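Long-range contact in reticulocyte binding protein (Streptococcus agalactiae COH1, PDB 3FAX), which probably hydrolyses alpha-1,6 branch linkages in pullulan- or glycogen-like alpha-glucans, acting as a pullulanase-type enzyme: residues Y569-D574 against F616-Q621. Numbering follows the deposited sequence.
With GLC (alpha-D-glucopyranose), chain B.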
loop_
_atom_site.group_PDB
_atom_site.type_symbol
_atom_site.label_atom_id
_atom_site.label_comp_id
_atom_site.label_asym_id
_atom_site.label_seq_id
_atom_site.Cartn_x
_atom_site.Cartn_y
_atom_site.Cartn_z
ATOM N N TYR A 569 1.007 9.457 11.075
ATOM C CA TYR A 569 1.241 10.276 9.889
ATOM C C TYR A 569 0.312 11.490 9.760
ATOM O O TYR A 569 -0.768 11.545 10.361
ATOM C CB TYR A 569 1.179 9.408 8.624
ATOM C CG TYR A 569 -0.200 9.194 8.004
ATOM C CD1 TYR A 569 -1.292 8.815 8.768
ATOM C CD2 TYR A 569 -0.384 9.328 6.637
ATOM C CE1 TYR A 569 -2.535 8.601 8.188
ATOM C CE2 TYR A 569 -1.606 9.118 6.054
ATOM C CZ TYR A 569 -2.680 8.751 6.827
ATOM O OH TYR A 569 -3.895 8.549 6.223
ATOM N N ILE A 570 0.773 12.466 8.983
ATOM C CA ILE A 570 -0.008 13.655 8.644
ATOM C C ILE A 570 -0.066 13.899 7.126
ATOM O O ILE A 570 -0.894 14.687 6.655
ATOM C CB ILE A 570 0.525 14.918 9.365
ATOM C CG1 ILE A 570 2.044 15.045 9.223
ATOM C CG2 ILE A 570 0.139 14.892 10.826
ATOM C CD1 ILE A 570 2.626 16.306 9.852
ATOM N N ALA A 571 0.806 13.227 6.369
ATOM C CA ALA A 571 0.787 13.298 4.914
ATOM C C ALA A 571 1.189 11.971 4.301
ATOM O O ALA A 571 1.894 11.181 4.911
ATOM C CB ALA A 571 1.706 14.385 4.429
ATOM N N ALA A 572 0.727 11.734 3.083
ATOM C CA ALA A 572 1.108 10.556 2.319
ATOM C C ALA A 572 1.091 10.970 0.855
ATOM O O ALA A 572 0.981 12.157 0.552
ATOM C CB ALA A 572 0.133 9.403 2.579
ATOM N N HIS A 573 1.221 10.008 -0.050
ATOM C CA HIS A 573 1.062 10.300 -1.462
ATOM C C HIS A 573 -0.391 10.695 -1.769
ATOM O O HIS A 573 -0.637 11.457 -2.695
ATOM C CB HIS A 573 1.475 9.094 -2.312
ATOM C CG HIS A 573 0.577 7.906 -2.142
ATOM N ND1 HIS A 573 0.848 6.891 -1.248
ATOM C CD2 HIS A 573 -0.601 7.587 -2.732
ATOM C CE1 HIS A 573 -0.117 5.993 -1.305
ATOM N NE2 HIS A 573 -1.007 6.388 -2.199
ATOM N N ASP A 574 -1.347 10.165 -1.002
ATOM C CA ASP A 574 -2.769 10.496 -1.186
ATOM C C ASP A 574 -3.072 11.884 -0.662
ATOM O O ASP A 574 -2.412 12.354 0.268
ATOM C CB ASP A 574 -3.676 9.497 -0.446
ATOM C CG ASP A 574 -3.927 8.213 -1.231
ATOM O OD1 ASP A 574 -3.657 8.165 -2.454
ATOM O OD2 ASP A 574 -4.418 7.237 -0.614
ATOM N N PHE A 616 5.988 7.833 10.274
ATOM C CA PHE A 616 5.830 7.808 8.820
ATOM C C PHE A 616 5.982 9.212 8.267
ATOM O O PHE A 616 5.394 10.157 8.794
ATOM C CB PHE A 616 4.445 7.282 8.455
ATOM C CG PHE A 616 4.229 7.092 6.979
ATOM C CD1 PHE A 616 4.521 5.877 6.369
ATOM C CD2 PHE A 616 3.719 8.126 6.198
ATOM C CE1 PHE A 616 4.311 5.702 5.013
ATOM C CE2 PHE A 616 3.507 7.953 4.844
ATOM C CZ PHE A 616 3.800 6.746 4.251
ATOM N N ILE A 617 6.762 9.341 7.201
ATOM C CA ILE A 617 7.027 10.637 6.597
ATOM C C ILE A 617 6.834 10.528 5.094
ATOM O O ILE A 617 7.430 9.671 4.442
ATOM C CB ILE A 617 8.448 11.137 6.958
ATOM C CG1 ILE A 617 8.476 11.538 8.438
ATOM C CG2 ILE A 617 8.868 12.319 6.072
ATOM C CD1 ILE A 617 9.806 12.102 8.920
ATOM N N HIS A 618 5.975 11.381 4.551
ATOM C CA HIS A 618 5.759 11.422 3.116
ATOM C C HIS A 618 6.949 12.131 2.510
ATOM O O HIS A 618 7.421 13.104 3.071
ATOM C CB HIS A 618 4.465 12.161 2.779
ATOM C CG HIS A 618 4.240 12.336 1.309
ATOM N ND1 HIS A 618 3.935 13.553 0.743
ATOM C CD2 HIS A 618 4.296 11.449 0.287
ATOM C CE1 HIS A 618 3.797 13.408 -0.563
ATOM N NE2 HIS A 618 4.018 12.142 -0.868
ATOM N N SER A 619 7.450 11.634 1.382
ATOM C CA SER A 619 8.603 12.263 0.725
ATOM C C SER A 619 8.238 13.673 0.296
ATOM O O SER A 619 7.249 13.884 -0.417
ATOM C CB SER A 619 9.061 11.451 -0.493
ATOM O OG SER A 619 10.051 12.137 -1.233
ATOM N N GLY A 620 9.034 14.633 0.748
ATOM C CA GLY A 620 8.776 16.041 0.486
ATOM C C GLY A 620 8.189 16.770 1.685
ATOM O O GLY A 620 8.337 17.989 1.813
ATOM N N GLN A 621 7.516 16.020 2.560
ATOM C CA GLN A 621 7.010 16.544 3.821
ATOM C C GLN A 621 8.133 17.180 4.635
ATOM O O GLN A 621 7.887 18.090 5.423
ATOM C CB GLN A 621 6.374 15.414 4.625
ATOM C CG GLN A 621 5.665 15.822 5.907
ATOM C CD GLN A 621 5.095 14.618 6.632
ATOM O OE1 GLN A 621 4.515 13.723 6.005
ATOM N NE2 GLN A 621 5.259 14.581 7.955
HETATM C C1 GLC B . -8.862 6.656 1.836
HETATM C C2 GLC B . -7.732 7.576 1.367
HETATM C C3 GLC B . -8.147 8.507 0.225
HETATM C C4 GLC B . -8.985 7.796 -0.827
HETATM C C5 GLC B . -10.108 7.007 -0.153
HETATM C C6 GLC B . -10.992 6.262 -1.150
HETATM O O2 GLC B . -7.275 8.357 2.450
HETATM O O3 GLC B . -6.998 9.006 -0.418
HETATM O O4 GLC B . -9.473 8.764 -1.736
HETATM O O5 GLC B . -9.520 6.066 0.733
HETATM O O6 GLC B . -10.249 5.235 -1.776
HETATM O O HOH W 1 3.454 12.226 8.094
#
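Apolar contact starts where F616 lays CD2 3.7 Å from CB of Y569. With CG anti to the backbone N (chi1 -174°), the F616 ring extends along the loop, CE2 4.3 Å from A572 CB and its edge turned to the carbonyl oxygen of A571. On the I570 side, the side chains of I570 and Q621 cross at about a right angle, I570 CG1 3.5 Å from Q621 NE2. The H618 ring lies against the backbone: A572 O sits over the centre of one face, 3.1 Å above the plane, a carbonyl-on-ring contact rather than a hydrogen bond. Polar links run through one water, which accepts from I570 N and donates to F616 O and Q621 OE1. Q621 OE1 also accepts the backbone N-H of H618 (3.1 Å from H618 N), nearly straight but from above the carbonyl plane, within the type II turn H618-Q621, while Q621 NE2 is bonded to N605, so both ends of the amide are held. H573, its backbone N beside the H618 ring, bonds E272 through ND1; past the contact, D574 OD2 takes a weak bond from glucose O3 (3.1 Å). This is the C-terminal rim of an alpha-amylase-type (beta/alpha)8 barrel, where the loop after strand 566-568 packs on neighbouring parallel strand 614-618 and reaches the bound sugar.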